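PDB 5O1L: rubber oxygenase from Streptomyces sp., which uses a non-covalently bound b-type heme to cleave the double bonds of poly(cis-1,4-isoprene) rubber oxidatively with O2, yielding oligo-isoprenoids with keto and aldehyde ends. Local coordinates for residues I67-N76 with R395-V403; V311-L322 with L378-F389. All coordinates share one frame; numbering follows the deposited sequence.

Interaction 1 (I67-N76 with R395-V403); sequences IDRGEVPAVN and RIAIDIPDV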
loop_
_atom_site.group_PDB
_atom_site.type_symbol
_atom_site.label_atom_id
_atom_site.label_comp_id
_atom_site.label_asym_id
_atom_site.label_seq_id
_atom_site.Cartn_x
_atom_site.Cartn_y
_atom_site.Cartn_z
ATOM N N ILE A 67 4.391 -22.263 11.818
ATOM C CA ILE A 67 3.092 -22.277 12.401
ATOM C C ILE A 67 2.768 -23.719 12.936
ATOM O O ILE A 67 2.379 -23.869 14.085
ATOM C CB ILE A 67 2.022 -21.819 11.415
ATOM C CG1 ILE A 67 2.192 -20.312 11.185
ATOM C CG2 ILE A 67 0.642 -22.082 11.947
ATOM C CD1 ILE A 67 1.508 -19.803 9.914
ATOM N N ASP A 68 2.985 -24.700 12.078
ATOM C CA ASP A 68 2.674 -26.109 12.419
ATOM C C ASP A 68 3.540 -26.642 13.571
ATOM O O ASP A 68 3.119 -27.565 14.249
ATOM C CB ASP A 68 2.799 -26.990 11.167
ATOM C CG ASP A 68 1.677 -26.740 10.159
ATOM O OD1 ASP A 68 0.659 -26.107 10.526
ATOM O OD2 ASP A 68 1.800 -27.159 8.980
ATOM N N ARG A 69 4.750 -26.118 13.769
ATOM C CA ARG A 69 5.603 -26.511 14.906
ATOM C C ARG A 69 5.304 -25.760 16.166
ATOM O O ARG A 69 5.944 -26.056 17.191
ATOM C CB ARG A 69 7.089 -26.385 14.575
ATOM C CG ARG A 69 7.570 -27.356 13.505
ATOM C CD ARG A 69 9.089 -27.426 13.322
ATOM N NE ARG A 69 9.668 -26.071 13.206
ATOM C CZ ARG A 69 10.179 -25.480 12.110
ATOM N NH1 ARG A 69 10.587 -24.214 12.198
ATOM N NH2 ARG A 69 10.339 -26.081 10.926
ATOM N N GLY A 70 4.311 -24.870 16.190
ATOM C CA GLY A 70 3.939 -24.120 17.361
ATOM C C GLY A 70 4.931 -23.049 17.771
ATOM O O GLY A 70 4.963 -22.606 18.913
ATOM N N GLU A 71 5.705 -22.551 16.804
ATOM C CA GLU A 71 6.786 -21.622 17.083
ATOM C C GLU A 71 6.380 -20.150 16.949
ATOM O O GLU A 71 7.222 -19.290 17.270
ATOM C CB GLU A 71 7.957 -21.918 16.207
ATOM C CG GLU A 71 8.587 -23.232 16.584
ATOM C CD GLU A 71 9.545 -23.756 15.584
ATOM O OE1 GLU A 71 9.780 -23.104 14.549
ATOM O OE2 GLU A 71 10.074 -24.867 15.820
ATOM N N VAL A 72 5.124 -19.840 16.642
ATOM C CA VAL A 72 4.759 -18.444 16.434
ATOM C C VAL A 72 4.952 -17.577 17.687
ATOM O O VAL A 72 5.537 -16.487 17.593
ATOM C CB VAL A 72 3.377 -18.271 15.765
ATOM C CG1 VAL A 72 2.934 -16.809 15.727
ATOM C CG2 VAL A 72 3.462 -18.835 14.342
ATOM N N PRO A 73 4.497 -18.015 18.873
ATOM C CA PRO A 73 4.636 -17.065 20.019
ATOM C C PRO A 73 6.117 -16.691 20.323
ATOM O O PRO A 73 6.420 -15.509 20.518
ATOM C CB PRO A 73 3.963 -17.855 21.182
ATOM C CG PRO A 73 2.973 -18.723 20.488
ATOM C CD PRO A 73 3.620 -19.167 19.195
ATOM N N ALA A 74 6.997 -17.660 20.267
ATOM C CA ALA A 74 8.426 -17.429 20.478
ATOM C C ALA A 74 9.037 -16.592 19.380
ATOM O O ALA A 74 9.726 -15.637 19.654
ATOM C CB ALA A 74 9.181 -18.731 20.616
ATOM N N VAL A 75 8.741 -16.953 18.144
ATOM C CA VAL A 75 9.176 -16.143 17.010
ATOM C C VAL A 75 8.691 -14.729 17.128
ATOM O O VAL A 75 9.470 -13.808 16.910
ATOM C CB VAL A 75 8.745 -16.772 15.660
ATOM C CG1 VAL A 75 9.007 -15.782 14.506
ATOM C CG2 VAL A 75 9.515 -18.004 15.373
ATOM N N ASN A 76 7.441 -14.478 17.487
ATOM C CA ASN A 76 7.014 -13.077 17.634
ATOM C C ASN A 76 7.806 -12.370 18.687
ATOM O O ASN A 76 8.156 -11.228 18.555
ATOM C CB ASN A 76 5.538 -12.954 17.847
ATOM C CG ASN A 76 4.745 -13.150 16.558
ATOM O OD1 ASN A 76 5.296 -12.973 15.432
ATOM N ND2 ASN A 76 3.488 -13.551 16.697
ATOM N N ARG A 395 6.768 2.723 15.667
ATOM C CA ARG A 395 7.041 1.734 16.745
ATOM C C ARG A 395 6.073 0.508 16.923
ATOM O O ARG A 395 6.262 -0.273 17.858
ATOM C CB ARG A 395 7.366 2.439 18.117
ATOM C CG ARG A 395 8.704 3.216 18.142
ATOM C CD ARG A 395 9.108 3.832 19.503
ATOM N NE ARG A 395 10.284 4.728 19.369
ATOM C CZ ARG A 395 10.441 5.960 19.891
ATOM N NH1 ARG A 395 11.566 6.616 19.620
ATOM N NH2 ARG A 395 9.528 6.548 20.678
ATOM N N ILE A 396 5.080 0.325 16.034
ATOM C CA ILE A 396 4.109 -0.769 16.157
ATOM C C ILE A 396 4.793 -2.011 15.585
ATOM O O ILE A 396 5.395 -1.892 14.547
ATOM C CB ILE A 396 2.777 -0.435 15.437
ATOM C CG1 ILE A 396 1.864 0.384 16.373
ATOM C CG2 ILE A 396 2.026 -1.702 15.030
ATOM C CD1 ILE A 396 2.501 1.583 17.065
ATOM N N ALA A 397 4.759 -3.158 16.272
ATOM C CA ALA A 397 5.527 -4.338 15.809
ATOM C C ALA A 397 4.596 -5.132 14.945
ATOM O O ALA A 397 3.406 -5.142 15.175
ATOM C CB ALA A 397 6.026 -5.163 16.965
ATOM N N ILE A 398 5.142 -5.767 13.925
ATOM C CA ILE A 398 4.352 -6.607 13.035
ATOM C C ILE A 398 4.524 -8.026 13.509
ATOM O O ILE A 398 5.643 -8.576 13.489
ATOM C CB ILE A 398 4.833 -6.438 11.591
ATOM C CG1 ILE A 398 4.610 -5.022 11.126
ATOM C CG2 ILE A 398 4.187 -7.463 10.659
ATOM C CD1 ILE A 398 5.188 -4.757 9.733
ATOM N N ASP A 399 3.415 -8.628 13.922
ATOM C CA ASP A 399 3.437 -10.014 14.443
ATOM C C ASP A 399 2.917 -10.984 13.410
ATOM O O ASP A 399 1.995 -10.671 12.684
ATOM C CB ASP A 399 2.545 -10.130 15.662
ATOM C CG ASP A 399 3.162 -9.470 16.933
ATOM O OD1 ASP A 399 4.431 -9.380 17.132
ATOM O OD2 ASP A 399 2.343 -9.075 17.784
ATOM N N ILE A 400 3.445 -12.167 13.408
ATOM C CA ILE A 400 2.966 -13.265 12.584
ATOM C C ILE A 400 1.674 -13.745 13.189
ATOM O O ILE A 400 1.616 -13.949 14.400
ATOM C CB ILE A 400 3.970 -14.421 12.537
ATOM C CG1 ILE A 400 5.305 -13.959 11.990
ATOM C CG2 ILE A 400 3.421 -15.621 11.727
ATOM C CD1 ILE A 400 6.382 -14.993 12.062
ATOM N N PRO A 401 0.611 -13.929 12.404
ATOM C CA PRO A 401 -0.617 -14.509 12.973
ATOM C C PRO A 401 -0.461 -16.019 13.183
ATOM O O PRO A 401 0.355 -16.675 12.557
ATOM C CB PRO A 401 -1.653 -14.297 11.879
ATOM C CG PRO A 401 -0.852 -14.133 10.619
ATOM C CD PRO A 401 0.454 -13.493 10.984
ATOM N N ASP A 402 -1.323 -16.612 13.986
ATOM C CA ASP A 402 -1.297 -18.064 14.158
ATOM C C ASP A 402 -2.736 -18.634 14.043
ATOM O O ASP A 402 -3.659 -17.937 13.557
ATOM C CB ASP A 402 -0.678 -18.275 15.551
ATOM C CG ASP A 402 -0.136 -19.682 15.777
ATOM O OD1 ASP A 402 -0.217 -20.532 14.866
ATOM O OD2 ASP A 402 0.350 -19.913 16.918
ATOM N N VAL A 403 -2.952 -19.880 14.463
ATOM C CA VAL A 403 -4.310 -20.459 14.734
ATOM C C VAL A 403 -5.033 -20.871 13.467
ATOM O O VAL A 403 -5.320 -22.053 13.279
ATOM C CB VAL A 403 -5.249 -19.615 15.672
ATOM C CG1 VAL A 403 -4.488 -19.069 16.873
ATOM C CG2 VAL A 403 -6.048 -18.521 14.950
HETATM O O HOH W 1 2.647 -21.621 16.008
HETATM O O HOH W 2 6.971 -9.553 16.783
#

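Interaction 2 (V311-L322 with L378-F389); sequences VAELDAGLTRPL and LEEALRKFVLLF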
loop_
_atom_site.group_PDB
_atom_site.type_symbol
_atom_site.label_atom_id
_atom_site.label_comp_id
_atom_site.label_asym_id
_atom_site.label_seq_id
_atom_site.Cartn_x
_atom_site.Cartn_y
_atom_site.Cartn_z
ATOM N N VAL A 311 -11.482 7.593 10.697
ATOM C CA VAL A 311 -10.963 8.891 10.279
ATOM C C VAL A 311 -11.721 10.051 10.944
ATOM O O VAL A 311 -11.127 11.048 11.362
ATOM C CB VAL A 311 -11.007 8.993 8.759
ATOM C CG1 VAL A 311 -10.573 10.384 8.324
ATOM C CG2 VAL A 311 -10.085 7.927 8.154
ATOM N N ALA A 312 -13.024 9.939 10.985
ATOM C CA ALA A 312 -13.860 10.930 11.618
ATOM C C ALA A 312 -13.587 11.037 13.128
ATOM O O ALA A 312 -13.711 12.132 13.685
ATOM C CB ALA A 312 -15.332 10.628 11.337
ATOM N N GLU A 313 -13.182 9.944 13.748
ATOM C CA GLU A 313 -12.793 9.923 15.177
ATOM C C GLU A 313 -11.428 10.522 15.546
ATOM O O GLU A 313 -11.165 10.828 16.712
ATOM C CB GLU A 313 -12.839 8.500 15.711
ATOM C CG GLU A 313 -14.257 7.995 15.955
ATOM C CD GLU A 313 -14.290 6.632 16.656
ATOM O OE1 GLU A 313 -13.294 5.838 16.542
ATOM O OE2 GLU A 313 -15.341 6.372 17.296
ATOM N N LEU A 314 -10.555 10.725 14.561
ATOM C CA LEU A 314 -9.236 11.291 14.805
ATOM C C LEU A 314 -9.412 12.724 15.215
ATOM O O LEU A 314 -10.424 13.365 14.871
ATOM C CB LEU A 314 -8.422 11.261 13.498
ATOM C CG LEU A 314 -8.060 9.886 12.953
ATOM C CD1 LEU A 314 -7.298 9.988 11.641
ATOM C CD2 LEU A 314 -7.192 9.134 13.966
ATOM N N ASP A 315 -8.398 13.276 15.878
ATOM C CA ASP A 315 -8.437 14.679 16.320
ATOM C C ASP A 315 -7.921 15.581 15.205
ATOM O O ASP A 315 -7.033 16.395 15.416
ATOM C CB ASP A 315 -7.609 14.892 17.601
ATOM C CG ASP A 315 -7.833 16.286 18.232
ATOM O OD1 ASP A 315 -8.988 16.787 18.245
ATOM O OD2 ASP A 315 -6.851 16.894 18.720
ATOM N N ALA A 316 -8.444 15.400 13.999
ATOM C CA ALA A 316 -7.901 16.067 12.833
ATOM C C ALA A 316 -8.829 17.132 12.280
ATOM O O ALA A 316 -8.340 17.963 11.548
ATOM C CB ALA A 316 -7.599 15.055 11.757
ATOM N N GLY A 317 -10.109 17.139 12.590
ATOM C CA GLY A 317 -11.040 18.074 11.980
ATOM C C GLY A 317 -11.642 17.541 10.697
ATOM O O GLY A 317 -12.243 18.294 9.935
ATOM N N LEU A 318 -11.415 16.284 10.366
ATOM C CA LEU A 318 -12.000 15.680 9.154
ATOM C C LEU A 318 -13.378 15.199 9.444
ATOM O O LEU A 318 -13.553 14.050 9.906
ATOM C CB LEU A 318 -11.215 14.515 8.573
ATOM C CG LEU A 318 -9.989 14.923 7.782
ATOM C CD1 LEU A 318 -9.145 13.720 7.435
ATOM C CD2 LEU A 318 -10.281 15.715 6.468
ATOM N N THR A 319 -14.366 16.020 9.137
ATOM C CA THR A 319 -15.736 15.634 9.380
ATOM C C THR A 319 -16.223 14.667 8.323
ATOM O O THR A 319 -15.612 14.525 7.247
ATOM C CB THR A 319 -16.619 16.861 9.423
ATOM O OG1 THR A 319 -16.623 17.444 8.124
ATOM C CG2 THR A 319 -16.108 17.899 10.445
ATOM N N ARG A 320 -17.304 13.950 8.570
ATOM C CA ARG A 320 -17.810 13.021 7.575
ATOM C C ARG A 320 -18.035 13.669 6.167
ATOM O O ARG A 320 -17.688 13.071 5.169
ATOM C CB ARG A 320 -19.106 12.316 8.077
ATOM C CG ARG A 320 -18.777 11.025 8.803
ATOM C CD ARG A 320 -20.039 10.301 9.317
ATOM N NE ARG A 320 -20.567 9.283 8.371
ATOM C CZ ARG A 320 -20.061 8.049 8.192
ATOM N NH1 ARG A 320 -19.030 7.600 8.921
ATOM N NH2 ARG A 320 -20.618 7.242 7.294
ATOM N N PRO A 321 -18.584 14.901 6.124
ATOM C CA PRO A 321 -18.805 15.454 4.796
ATOM C C PRO A 321 -17.517 15.881 4.136
ATOM O O PRO A 321 -17.426 15.792 2.924
ATOM C CB PRO A 321 -19.703 16.665 5.051
ATOM C CG PRO A 321 -20.387 16.275 6.269
ATOM C CD PRO A 321 -19.350 15.648 7.137
ATOM N N LEU A 322 -16.542 16.329 4.876
ATOM C CA LEU A 322 -15.217 16.663 4.261
ATOM C C LEU A 322 -14.549 15.404 3.760
ATOM O O LEU A 322 -13.939 15.371 2.642
ATOM C CB LEU A 322 -14.266 17.364 5.258
ATOM C CG LEU A 322 -14.647 18.804 5.562
ATOM C CD1 LEU A 322 -13.577 19.337 6.539
ATOM C CD2 LEU A 322 -14.694 19.620 4.302
ATOM N N LEU A 378 -10.047 22.378 5.176
ATOM C CA LEU A 378 -9.831 21.054 4.634
ATOM C C LEU A 378 -8.337 20.766 4.549
ATOM O O LEU A 378 -7.886 19.699 4.991
ATOM C CB LEU A 378 -10.453 20.970 3.231
ATOM C CG LEU A 378 -10.086 19.670 2.462
ATOM C CD1 LEU A 378 -10.595 18.394 3.148
ATOM C CD2 LEU A 378 -10.653 19.782 1.063
ATOM N N GLU A 379 -7.564 21.700 3.984
ATOM C CA GLU A 379 -6.141 21.505 3.892
ATOM C C GLU A 379 -5.527 21.233 5.264
ATOM O O GLU A 379 -4.677 20.326 5.416
ATOM C CB GLU A 379 -5.469 22.696 3.197
ATOM C CG GLU A 379 -3.982 22.520 3.057
ATOM C CD GLU A 379 -3.262 23.773 2.644
ATOM O OE1 GLU A 379 -3.433 24.834 3.289
ATOM O OE2 GLU A 379 -2.468 23.729 1.674
ATOM N N GLU A 380 -5.932 21.988 6.298
ATOM C CA GLU A 380 -5.388 21.782 7.646
ATOM C C GLU A 380 -5.800 20.485 8.192
ATOM O O GLU A 380 -4.985 19.830 8.865
ATOM C CB GLU A 380 -5.800 22.957 8.485
ATOM C CG GLU A 380 -5.364 22.858 9.963
ATOM C CD GLU A 380 -3.856 22.664 10.220
ATOM O OE1 GLU A 380 -2.975 22.786 9.338
ATOM O OE2 GLU A 380 -3.532 22.370 11.435
ATOM N N ALA A 381 -7.050 20.076 7.984
ATOM C CA ALA A 381 -7.533 18.761 8.464
ATOM C C ALA A 381 -6.741 17.622 7.787
ATOM O O ALA A 381 -6.363 16.644 8.488
ATOM C CB ALA A 381 -8.989 18.641 8.228
ATOM N N LEU A 382 -6.466 17.751 6.507
ATOM C CA LEU A 382 -5.625 16.732 5.831
ATOM C C LEU A 382 -4.228 16.736 6.436
ATOM O O LEU A 382 -3.653 15.633 6.606
ATOM C CB LEU A 382 -5.599 17.002 4.334
ATOM C CG LEU A 382 -6.939 16.782 3.669
ATOM C CD1 LEU A 382 -6.880 17.296 2.222
ATOM C CD2 LEU A 382 -7.320 15.297 3.681
ATOM N N ARG A 383 -3.651 17.868 6.696
ATOM C CA ARG A 383 -2.296 17.915 7.260
ATOM C C ARG A 383 -2.277 17.233 8.631
ATOM O O ARG A 383 -1.390 16.418 8.890
ATOM C CB ARG A 383 -1.857 19.359 7.403
ATOM C CG ARG A 383 -0.406 19.508 7.788
ATOM C CD ARG A 383 -0.021 20.896 8.195
ATOM N NE ARG A 383 -0.636 21.221 9.451
ATOM C CZ ARG A 383 -0.121 21.046 10.638
ATOM N NH1 ARG A 383 -0.794 21.390 11.699
ATOM N NH2 ARG A 383 1.113 20.511 10.763
ATOM N N LYS A 384 -3.286 17.501 9.468
ATOM C CA LYS A 384 -3.309 16.880 10.794
ATOM C C LYS A 384 -3.541 15.366 10.634
ATOM O O LYS A 384 -2.927 14.558 11.406
ATOM C CB LYS A 384 -4.426 17.471 11.657
ATOM C CG LYS A 384 -4.141 18.881 12.131
ATOM C CD LYS A 384 -5.088 19.200 13.251
ATOM C CE LYS A 384 -4.786 20.552 13.901
ATOM N NZ LYS A 384 -5.484 21.678 13.251
ATOM N N PHE A 385 -4.373 14.941 9.722
ATOM C CA PHE A 385 -4.561 13.518 9.417
ATOM C C PHE A 385 -3.224 12.847 9.074
ATOM O O PHE A 385 -2.912 11.768 9.620
ATOM C CB PHE A 385 -5.580 13.372 8.266
ATOM C CG PHE A 385 -5.703 12.049 7.642
ATOM C CD1 PHE A 385 -6.443 11.064 8.262
ATOM C CD2 PHE A 385 -5.068 11.743 6.467
ATOM C CE1 PHE A 385 -6.542 9.794 7.704
ATOM C CE2 PHE A 385 -5.234 10.517 5.880
ATOM C CZ PHE A 385 -5.937 9.551 6.500
ATOM N N VAL A 386 -2.456 13.431 8.194
ATOM C CA VAL A 386 -1.198 12.839 7.785
ATOM C C VAL A 386 -0.253 12.730 9.002
ATOM O O VAL A 386 0.400 11.687 9.167
ATOM C CB VAL A 386 -0.578 13.612 6.591
ATOM C CG1 VAL A 386 0.793 13.002 6.311
ATOM C CG2 VAL A 386 -1.495 13.423 5.384
ATOM N N LEU A 387 -0.170 13.770 9.819
ATOM C CA LEU A 387 0.678 13.729 10.999
ATOM C C LEU A 387 0.244 12.654 11.941
ATOM O O LEU A 387 1.101 11.940 12.522
ATOM C CB LEU A 387 0.667 15.085 11.671
ATOM C CG LEU A 387 1.334 16.212 10.954
ATOM C CD1 LEU A 387 1.065 17.438 11.821
ATOM C CD2 LEU A 387 2.851 16.027 10.722
ATOM N N LEU A 388 -1.052 12.459 12.095
ATOM C CA LEU A 388 -1.538 11.404 12.976
ATOM C C LEU A 388 -1.173 10.026 12.406
ATOM O O LEU A 388 -0.786 9.133 13.177
ATOM C CB LEU A 388 -3.007 11.523 13.267
ATOM C CG LEU A 388 -3.344 12.727 14.138
ATOM C CD1 LEU A 388 -4.836 13.055 14.120
ATOM C CD2 LEU A 388 -2.849 12.596 15.612
ATOM N N PHE A 389 -1.256 9.819 11.095
ATOM C CA PHE A 389 -0.862 8.537 10.500
ATOM C C PHE A 389 0.625 8.349 10.533
ATOM O O PHE A 389 1.049 7.208 10.671
ATOM C CB PHE A 389 -1.410 8.427 9.074
ATOM C CG PHE A 389 -2.762 7.800 8.980
ATOM C CD1 PHE A 389 -3.710 7.923 9.992
ATOM C CD2 PHE A 389 -3.110 7.096 7.825
ATOM C CE1 PHE A 389 -4.941 7.310 9.905
ATOM C CE2 PHE A 389 -4.370 6.503 7.725
ATOM C CZ PHE A 389 -5.283 6.616 8.770
HETATM O O HOH W 3 -7.876 20.677 11.735
#

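Interaction 1 (I67-N76 with R395-V403)
Asn76 clasps the backbone of Ile400 with both polar atoms of its amide. From CB, which lies alongside Asp399 OD1, the chain turns at chi1 -76° so that CG, 3.8 Å from the same Asp399 OD1, stands beside its own backbone N and brings the amide's O and N atoms against the backbone of Ile400. There OD1 takes the N-H of Ile400 at 2.9 Å, with the donor tilted 26° from the carbonyl plane. ND2 gives a nearly straight bond (172°) of 3.0 Å to Ile400 O, in the carbonyl plane and on a lone pair. This pairing fixes the amide's rotation. The extended C-terminal tail is in this way tied across helix 72-79, while Ile398 touches the heme on the way. Ile400 drops its CD1 onto Val75 CG1 (3.7 Å) and also rests on Met196 of helix 187-204, which carries His198, the probable axial ligand of the heme iron. Further on, the Asp402 carboxylate lies along Val72, OD2 3.6 Å from CB of that valine. One water receives the Val72 N-H and donates to Ile67 O and Asp402 OD2, bridging the break between helices 59-68 and 72-79, where Gly70 closes the first in a Schellman motif.

Interaction 2 (V311-L322 with L378-F389)
Leu318 straddles one turn of helix 373-393: its CD2 presses on Ala381 CB (3.7 Å) and reaches Leu382 CD2, while CD1 sits against Phe385 CB at 3.7 Å. Phe385, with CG anti to its backbone N (chi1 168°), sets its ring beside Leu314 and Leu318; Leu314 CD1 meets the ring edge at Phe385 CD1 (3.6 Å) and also touches Phe389 CE1. Val311 CG2 closes on the same Phe385 ring obliquely. An alanine in place of Leu318 would probably open a gap between Ala381 and Phe385 and leave Leu382 CD2 without this neighbour. The backbone comes close as well, Ala316 O making a CA-H...O contact of 3.3 Å to Ala381 CA, an approach that the small Ala381 side chain permits. Gly317 takes a turn in which a CB would press on the preceding carbonyl O. Toward solvent the fit is looser and polar. Lys384 lays its CD past Ala316 O at 3.9 Å, then bends at chi4 to bring NZ onto the anti lone pair of Glu380 OE2, whose syn lone pair takes Arg383 NH1. A water accepts from Lys384 NZ and donates to Ala316 O. This is a helix-connecting loop, between helices 298-313 and 320-331, seated on a long helix of an all-helical heme oxygenase.

Helix 373-393 and the tail that follows it connect the two contacts: residues 378-389 pack in interaction 2, and 395-403 run on into interaction 1. Along the chain the order is 67-76, 311-322, 378-389, 395-403, so interaction 2 falls wholly within the span that interaction 1 closes, a span with many helices and no strands. Their centres are 33 Å apart and their nearest atoms about 9 Å, without touching. The heme pocket is nearer interaction 1, which holds Ile398 of that pocket, whereas the side chain of Phe389 in interaction 2 stays about 12 Å from the heme. One contact therefore joins the chain's two terminal regions beside the cofactor, the other seats an interhelical turn away from it.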